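Local coordinates for protein endo alpha-1,4 polygalactosaminidase (Neosartorya fumigata, PDB 6OJ1) that hydrolyses alpha-1,4-linked galactosamine polymers from within the chain as a fungal endo-glycosidase, an activity that disrupts microbial biofilms, at residues Val82-Ser87 with Lys140-Val145; Asp146-Asp151 with Gly185-Gly190; Val227-Tyr232 with Ala259-Val264. All coordinates share one frame; numbering follows the deposited sequence.

Contact 1 of 3, residues Val82-Ser87 with Lys140-Val145; sequences VICYFS and KGCDGV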
# COMPACT_ATOMS: atom_id res chain seq x y z
N VAL A 82 -2.60 -9.01 9.09
CA VAL A 82 -1.62 -9.01 8.02
C VAL A 82 -2.24 -8.39 6.77
O VAL A 82 -3.24 -8.89 6.24
CB VAL A 82 -1.09 -10.42 7.71
CG1 VAL A 82 -0.00 -10.35 6.63
CG2 VAL A 82 -0.55 -11.08 8.98
N ILE A 83 -1.63 -7.30 6.30
CA ILE A 83 -1.96 -6.67 5.03
C ILE A 83 -0.91 -7.14 4.04
O ILE A 83 0.29 -7.12 4.34
CB ILE A 83 -1.96 -5.14 5.14
CG1 ILE A 83 -3.05 -4.66 6.09
CG2 ILE A 83 -2.15 -4.48 3.76
CD1 ILE A 83 -3.02 -3.13 6.35
N CYS A 84 -1.35 -7.57 2.86
CA CYS A 84 -0.45 -8.11 1.85
C CYS A 84 -0.30 -7.09 0.74
O CYS A 84 -1.27 -6.75 0.04
CB CYS A 84 -0.99 -9.44 1.32
SG CYS A 84 -0.87 -10.70 2.63
N TYR A 85 0.92 -6.60 0.60
CA TYR A 85 1.29 -5.62 -0.42
C TYR A 85 1.46 -6.29 -1.78
O TYR A 85 2.08 -7.35 -1.89
CB TYR A 85 2.61 -4.93 -0.01
CG TYR A 85 3.26 -4.16 -1.14
CD1 TYR A 85 4.13 -4.79 -2.03
CD2 TYR A 85 2.98 -2.82 -1.34
CE1 TYR A 85 4.70 -4.10 -3.11
CE2 TYR A 85 3.55 -2.12 -2.39
CZ TYR A 85 4.41 -2.76 -3.27
OH TYR A 85 4.96 -2.08 -4.34
N PHE A 86 0.97 -5.64 -2.83
CA PHE A 86 1.37 -6.01 -4.18
C PHE A 86 1.18 -4.79 -5.07
O PHE A 86 0.50 -3.83 -4.69
CB PHE A 86 0.57 -7.21 -4.71
CG PHE A 86 -0.90 -6.89 -5.02
CD1 PHE A 86 -1.86 -6.98 -4.02
CD2 PHE A 86 -1.30 -6.56 -6.31
CE1 PHE A 86 -3.21 -6.69 -4.30
CE2 PHE A 86 -2.63 -6.28 -6.60
CZ PHE A 86 -3.59 -6.36 -5.59
N SER A 87 1.83 -4.80 -6.22
CA SER A 87 1.70 -3.68 -7.15
C SER A 87 0.55 -3.97 -8.09
O SER A 87 0.60 -4.94 -8.86
CB SER A 87 2.98 -3.44 -7.94
OG SER A 87 2.79 -2.31 -8.78
N LYS A 140 -3.53 -17.29 0.94
CA LYS A 140 -2.47 -17.23 1.93
C LYS A 140 -2.96 -16.74 3.29
O LYS A 140 -2.20 -16.76 4.26
CB LYS A 140 -1.33 -16.32 1.44
CG LYS A 140 -0.50 -16.93 0.32
CD LYS A 140 0.76 -16.09 0.09
CE LYS A 140 1.64 -16.72 -0.97
NZ LYS A 140 2.96 -16.03 -1.11
N GLY A 141 -4.21 -16.30 3.37
CA GLY A 141 -4.78 -15.88 4.64
C GLY A 141 -4.65 -14.41 4.94
O GLY A 141 -4.90 -14.02 6.09
N CYS A 142 -4.26 -13.59 3.95
CA CYS A 142 -4.14 -12.15 4.15
C CYS A 142 -5.44 -11.57 4.69
O CYS A 142 -6.53 -11.90 4.22
CB CYS A 142 -3.79 -11.45 2.83
SG CYS A 142 -2.27 -12.04 2.06
N ASP A 143 -5.31 -10.68 5.68
CA ASP A 143 -6.49 -9.98 6.20
C ASP A 143 -6.92 -8.86 5.29
O ASP A 143 -8.11 -8.53 5.22
CB ASP A 143 -6.21 -9.44 7.60
CG ASP A 143 -5.97 -10.53 8.59
OD1 ASP A 143 -6.94 -11.27 8.89
OD2 ASP A 143 -4.82 -10.68 9.06
N GLY A 144 -5.97 -8.26 4.58
CA GLY A 144 -6.25 -7.16 3.69
C GLY A 144 -5.13 -7.08 2.68
O GLY A 144 -4.15 -7.82 2.77
N VAL A 145 -5.30 -6.19 1.70
CA VAL A 145 -4.30 -6.01 0.65
C VAL A 145 -4.00 -4.53 0.49
O VAL A 145 -4.85 -3.67 0.75
CB VAL A 145 -4.76 -6.63 -0.70
CG1 VAL A 145 -4.85 -8.17 -0.61
CG2 VAL A 145 -6.10 -6.04 -1.15
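The carbonyl oxygen of Val82 is gripped by two successive backbone amides of the facing segment. Asp143 N reaches Val82 O at 2.8 Å, nearly along the C=O axis though bent at the hydrogen, while Gly144 N approaches the same oxygen at 3.3 Å, tilted from the carbonyl plane. The Asp143 side chain then turns back over the same residue: with CG anti to its own carbonyl carbon, OD2 takes the amide hydrogen of Val82 N at 2.8 Å through its anti lone pair, a fairly straight bond at 165°. Val82 is thus held at both its N-H and its C=O, and Gln76 of helix 69-77 is a second donor to Asp143 OD2. Residues 82-87 and 144-145 are neighbouring parallel strands in the beta/alpha barrel of this GH114 enzyme. Three residues, Gly141 to Asp143, lead into the second strand from helix 124-140, whose end is closed by a Schellman motif with Gly141 at positive phi. The parallel pairing continues where Cys84 N donates to Gly144 O at 2.8 Å. Ile83 lies beside Gly144, and its CG2 branch rests against the Val145 backbone. On the other face of the sheet, the side of Cys84 and Val145, the disulfide Cys84-Cys142 (SG to SG 2.0 Å, chi3 -89°) ties the strand covalently to the connection just after the helix. Farther along, the Phe86 side chain leaves its strand with CG between the backbone N and the carbonyl carbon (chi1 70°), which brings the ring back beside Val145. Its edge atom CE1 meets Val145 CB in the ring plane at 3.9 Å, and Met130 and Leu134 of helix 124-140 also touch this ring.

Contact 2 of 3, residues Asp146-Asp151 with Gly185-Gly190; sequences DPDNVD and GLKNAG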
# COMPACT_ATOMS: atom_id res chain seq x y z
N ASP A 146 -2.78 -4.24 0.03
CA ASP A 146 -2.25 -2.88 -0.11
C ASP A 146 -1.77 -2.74 -1.55
O ASP A 146 -0.60 -3.00 -1.86
CB ASP A 146 -1.12 -2.66 0.91
CG ASP A 146 -0.39 -1.33 0.72
OD1 ASP A 146 -0.91 -0.42 0.05
OD2 ASP A 146 0.74 -1.21 1.25
N PRO A 147 -2.66 -2.35 -2.48
CA PRO A 147 -2.33 -2.34 -3.91
C PRO A 147 -1.62 -1.06 -4.32
O PRO A 147 -2.17 0.04 -4.17
CB PRO A 147 -3.70 -2.48 -4.60
CG PRO A 147 -4.68 -2.83 -3.48
CD PRO A 147 -4.11 -2.16 -2.27
N ASP A 148 -0.41 -1.20 -4.87
CA ASP A 148 0.47 -0.08 -5.14
C ASP A 148 0.25 0.46 -6.55
O ASP A 148 -0.32 -0.20 -7.43
CB ASP A 148 1.94 -0.51 -4.97
CG ASP A 148 2.88 0.65 -4.68
OD1 ASP A 148 2.45 1.83 -4.58
OD2 ASP A 148 4.09 0.36 -4.50
N ASN A 149 0.69 1.70 -6.73
CA ASN A 149 0.84 2.34 -8.04
C ASN A 149 -0.50 2.50 -8.75
O ASN A 149 -0.62 2.24 -9.95
CB ASN A 149 1.84 1.56 -8.88
CG ASN A 149 3.21 1.56 -8.25
OD1 ASN A 149 3.77 2.62 -7.96
ND2 ASN A 149 3.73 0.37 -7.97
N VAL A 150 -1.51 2.93 -8.00
CA VAL A 150 -2.81 3.24 -8.59
C VAL A 150 -2.89 4.71 -9.00
O VAL A 150 -3.98 5.23 -9.23
CB VAL A 150 -3.97 2.83 -7.65
CG1 VAL A 150 -3.99 1.29 -7.46
CG2 VAL A 150 -3.88 3.55 -6.31
N ASP A 151 -1.73 5.36 -9.12
CA ASP A 151 -1.63 6.79 -9.41
C ASP A 151 -0.86 7.06 -10.70
O ASP A 151 -0.22 8.10 -10.82
CB ASP A 151 -0.99 7.55 -8.25
CG ASP A 151 0.42 7.03 -7.90
OD1 ASP A 151 0.86 6.02 -8.48
OD2 ASP A 151 1.08 7.65 -7.05
N GLY A 185 -7.09 -0.76 1.02
CA GLY A 185 -6.95 0.67 1.22
C GLY A 185 -6.37 1.34 -0.01
O GLY A 185 -5.90 0.68 -0.93
N LEU A 186 -6.40 2.68 0.02
CA LEU A 186 -5.90 3.50 -1.07
C LEU A 186 -4.45 3.89 -0.81
O LEU A 186 -4.14 4.51 0.21
CB LEU A 186 -6.76 4.76 -1.24
CG LEU A 186 -6.31 5.66 -2.39
CD1 LEU A 186 -6.54 4.94 -3.74
CD2 LEU A 186 -7.05 7.00 -2.35
N LYS A 187 -3.56 3.56 -1.74
CA LYS A 187 -2.15 3.94 -1.67
C LYS A 187 -1.99 5.31 -2.32
O LYS A 187 -2.15 5.44 -3.54
CB LYS A 187 -1.28 2.91 -2.38
CG LYS A 187 0.22 3.22 -2.40
CD LYS A 187 0.81 3.23 -0.99
CE LYS A 187 2.35 3.27 -1.02
NZ LYS A 187 2.95 2.05 -1.64
N ASN A 188 -1.67 6.32 -1.51
CA ASN A 188 -1.46 7.71 -1.99
C ASN A 188 -2.66 8.12 -2.83
O ASN A 188 -3.79 7.98 -2.36
CB ASN A 188 -0.11 7.80 -2.69
CG ASN A 188 1.04 7.53 -1.76
OD1 ASN A 188 1.08 8.06 -0.64
ND2 ASN A 188 1.99 6.72 -2.21
N ALA A 189 -2.47 8.65 -4.04
CA ALA A 189 -3.57 8.95 -4.97
C ALA A 189 -4.61 9.86 -4.34
O ALA A 189 -5.82 9.65 -4.49
CB ALA A 189 -4.21 7.65 -5.47
N GLY A 190 -4.14 10.90 -3.64
CA GLY A 190 -5.05 11.76 -2.89
C GLY A 190 -6.16 12.39 -3.72
O GLY A 190 -7.25 12.66 -3.19
O HOH W 1 0.81 -0.17 -2.04
O HOH W 2 2.66 0.42 0.60
O HOH W 3 -4.53 1.37 -3.48
O HOH W 4 -0.69 4.55 -5.70
O HOH W 5 -0.01 9.57 -5.53
O HOH W 6 1.73 5.70 -4.98
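Lys187 and Asp148 cross at a slant, joining the C-terminal ends of two parallel barrel strands, 144-148 and 183-187, which helix 163-179 connects as a beta-alpha-beta unit. The lysine starts out extended, with CG anti to the backbone N, then bends at chi2 (64°) and again at chi4, so that its chain passes over one face of the Asp148 carboxylate at OD1. Lys187 CG lies 3.4 Å from Asp148 OD1, and NZ curls round to form a salt bridge with that same oxygen at 3.0 Å; it sits above the carboxylate plane rather than in it, which fits the hydrogen bond being weak. Tyr85 OH holds the other oxygen, Asp148 OD2, fixing the rotation of the carboxylate. Asp146 also runs obliquely to Lys187, but its carboxylate stays short of the ammonium group. Two waters fill in, both accepting from Lys187 NZ and donating to Asp146, one to OD2 and the other, weakly, to OD1. The strand axes are 6.4 Å apart here, and a third water stands between the backbones, donating to Pro147 O and Gly185 O while accepting from Lys187 N. Beyond the strand ends Val150 points across, and its CG2 branch meets Leu186 CD1 obliquely at 4.0 Å and Ala189 CB at 4.2 Å. Asp151 CB also faces Ala189 CB, while Asp151 OD2 takes hydrogens from two waters, which accept in turn from Ala189 N and Asn188 ND2.

Contact 3 of 3, residues Val227-Tyr232 with Ala259-Val264; sequences VFHIEY and ANFSTV. With NAG (2-acetamido-2-deoxy-beta-D-glucopyranose), chain F.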
# COMPACT_ATOMS: atom_id res chain seq x y z
N VAL A 227 -4.83 6.23 8.67
CA VAL A 227 -3.83 6.51 7.65
C VAL A 227 -2.56 5.81 8.10
O VAL A 227 -1.97 6.17 9.14
CB VAL A 227 -3.56 8.00 7.44
CG1 VAL A 227 -2.44 8.17 6.41
CG2 VAL A 227 -4.83 8.73 7.01
N PHE A 228 -2.13 4.82 7.34
CA PHE A 228 -0.86 4.15 7.58
C PHE A 228 0.21 4.97 6.88
O PHE A 228 0.33 4.95 5.65
CB PHE A 228 -0.96 2.70 7.12
CG PHE A 228 -1.98 1.93 7.90
CD1 PHE A 228 -1.87 1.83 9.29
CD2 PHE A 228 -3.07 1.33 7.28
CE1 PHE A 228 -2.82 1.13 10.04
CE2 PHE A 228 -4.02 0.63 8.02
CZ PHE A 228 -3.89 0.53 9.41
N HIS A 229 0.96 5.73 7.67
CA HIS A 229 1.72 6.88 7.20
C HIS A 229 3.21 6.60 7.28
O HIS A 229 3.72 6.27 8.36
CB HIS A 229 1.33 8.11 8.01
CG HIS A 229 2.22 9.29 7.81
ND1 HIS A 229 2.79 9.98 8.86
CD2 HIS A 229 2.65 9.91 6.68
CE1 HIS A 229 3.53 10.97 8.39
NE2 HIS A 229 3.47 10.95 7.07
N ILE A 230 3.92 6.75 6.16
CA ILE A 230 5.36 6.51 6.08
C ILE A 230 6.08 7.82 5.79
O ILE A 230 5.65 8.58 4.92
CB ILE A 230 5.70 5.49 4.97
CG1 ILE A 230 4.83 4.25 5.04
CG2 ILE A 230 7.18 5.10 5.05
CD1 ILE A 230 5.00 3.35 3.81
N GLU A 231 7.18 8.07 6.51
CA GLU A 231 8.11 9.12 6.13
C GLU A 231 9.50 8.52 6.01
O GLU A 231 9.83 7.53 6.68
CB GLU A 231 8.13 10.29 7.14
CG GLU A 231 6.79 11.06 7.24
CD GLU A 231 6.52 11.98 6.05
OE1 GLU A 231 7.49 12.47 5.44
OE2 GLU A 231 5.33 12.23 5.75
N TYR A 232 10.32 9.12 5.14
CA TYR A 232 11.64 8.61 4.79
C TYR A 232 12.68 9.69 5.07
O TYR A 232 13.24 10.27 4.13
CB TYR A 232 11.70 8.19 3.32
CG TYR A 232 10.72 7.13 2.87
CD1 TYR A 232 10.83 5.82 3.31
CD2 TYR A 232 9.70 7.44 1.98
CE1 TYR A 232 9.93 4.84 2.88
CE2 TYR A 232 8.81 6.48 1.54
CZ TYR A 232 8.92 5.18 1.99
OH TYR A 232 8.04 4.21 1.56
N ALA A 259 -1.91 13.12 15.48
CA ALA A 259 -2.30 12.16 16.51
C ALA A 259 -3.24 11.08 15.98
O ALA A 259 -3.39 10.04 16.63
CB ALA A 259 -2.94 12.90 17.70
N ASN A 260 -3.86 11.31 14.82
CA ASN A 260 -4.73 10.31 14.22
C ASN A 260 -4.05 9.51 13.11
O ASN A 260 -4.63 8.53 12.64
CB ASN A 260 -6.01 10.97 13.69
CG ASN A 260 -7.03 11.25 14.80
OD1 ASN A 260 -6.91 10.73 15.91
ND2 ASN A 260 -8.04 12.06 14.50
N PHE A 261 -2.83 9.88 12.71
CA PHE A 261 -2.09 9.12 11.70
C PHE A 261 -1.26 8.04 12.38
O PHE A 261 -0.70 8.26 13.46
CB PHE A 261 -1.17 10.03 10.88
CG PHE A 261 -1.88 10.90 9.86
CD1 PHE A 261 -3.00 11.64 10.20
CD2 PHE A 261 -1.41 10.99 8.56
CE1 PHE A 261 -3.64 12.44 9.26
CE2 PHE A 261 -2.04 11.79 7.62
CZ PHE A 261 -3.16 12.51 7.96
N SER A 262 -1.17 6.88 11.74
CA SER A 262 -0.33 5.78 12.23
C SER A 262 1.01 5.89 11.53
O SER A 262 1.22 5.32 10.46
CB SER A 262 -1.00 4.44 11.97
OG SER A 262 -2.23 4.36 12.67
N THR A 263 1.94 6.63 12.14
CA THR A 263 3.18 6.96 11.47
C THR A 263 4.24 5.91 11.74
O THR A 263 4.39 5.44 12.87
CB THR A 263 3.67 8.34 11.91
OG1 THR A 263 2.69 9.33 11.56
CG2 THR A 263 5.00 8.68 11.23
N VAL A 264 4.97 5.53 10.68
CA VAL A 264 6.24 4.83 10.81
C VAL A 264 7.32 5.65 10.12
O VAL A 264 7.10 6.24 9.06
CB VAL A 264 6.20 3.40 10.22
CG1 VAL A 264 5.43 2.47 11.13
CG2 VAL A 264 5.62 3.41 8.79
C1 NAG F . -9.02 12.32 15.52
C2 NAG F . -9.15 13.83 15.84
C3 NAG F . -10.35 14.10 16.77
C4 NAG F . -11.61 13.43 16.24
C5 NAG F . -11.34 11.95 16.05
C6 NAG F . -12.54 11.17 15.55
C7 NAG F . -7.25 15.38 15.99
C8 NAG F . -6.00 15.74 16.75
N2 NAG F . -7.93 14.32 16.45
O3 NAG F . -10.55 15.51 16.87
O4 NAG F . -12.69 13.63 17.16
O5 NAG F . -10.30 11.80 15.08
O6 NAG F . -12.66 11.23 14.13
O7 NAG F . -7.62 16.02 15.01
O HOH W 7 -4.42 6.11 11.81
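A beta-alpha-beta unit of the barrel, in which helix 246-253 links strands 227-231 and 261-266, brings His229 and Thr263 side by side on one face of the sheet. Their side chains point the same way, and His229 ND1 and Thr263 OG1 share a nearly straight hydrogen bond of 2.8 Å at the edge of the imidazole, in its plane. At the far side of the ring, NE2 donates to Glu231 OE2 at 2.6 Å, through the oxygen's anti lone pair, so that both ring nitrogens are engaged and the rotation of the imidazole is fixed. With CG anti to the backbone N (chi1 168°), the histidine also offers a ring face to the edge of Phe261, in a T-shaped pair with planes at 89°. One face of the Phe261 ring in turn receives Val227 CB as a CH-pi contact, 4.1 Å from the centroid. Beneath these side chains the parallel strands are joined by Ser262 N to Val227 O, His229 N to Ser262 O, Val264 N to His229 O and Glu231 N to Val264 O. On the other face Ile230 CG1 packs against Val264 CG2 at 3.9 Å. Where strand 261-266 is entered, a water bridges Val227 N, Asn260 O and Ser262 OG, the last also hydrogen-bonded to Thr40 O, and Asn260 ND2 carries an N-linked NAG. Phe255 meets both aromatic rings of the His229 face, helix 219-222 packs on Val227, strand 202-206 flanks strand 227-231, and Trp42 of strand 42-45 touches Ile230 and Val264.

All three contacts lie in one barrel sheet, and contacts 1 and 2 share strand 144-148, contact 1 using its first residues and contact 2 its C-terminal end. Their centres are 14 Å apart, yet they meet directly: Asp148 N probably hydrogen-bonds Phe86 O at 2.8 Å, and Ile83 CG2 packs on Asp146 CB at 3.5 Å. Contact 3 lies farther round the barrel, its centre 19 Å from that of contact 1, but Ile83 CD1 and Phe228 CE2 touch across the interior at 4.2 Å. A bound potassium ion lies nearer contact 2 than contact 3, about 5 Å from the Lys187 side chain and 8 Å from that of Ile230; (beta/alpha)-barrel enzymes generally have their active sites at such C-terminal strand ends, probably here too.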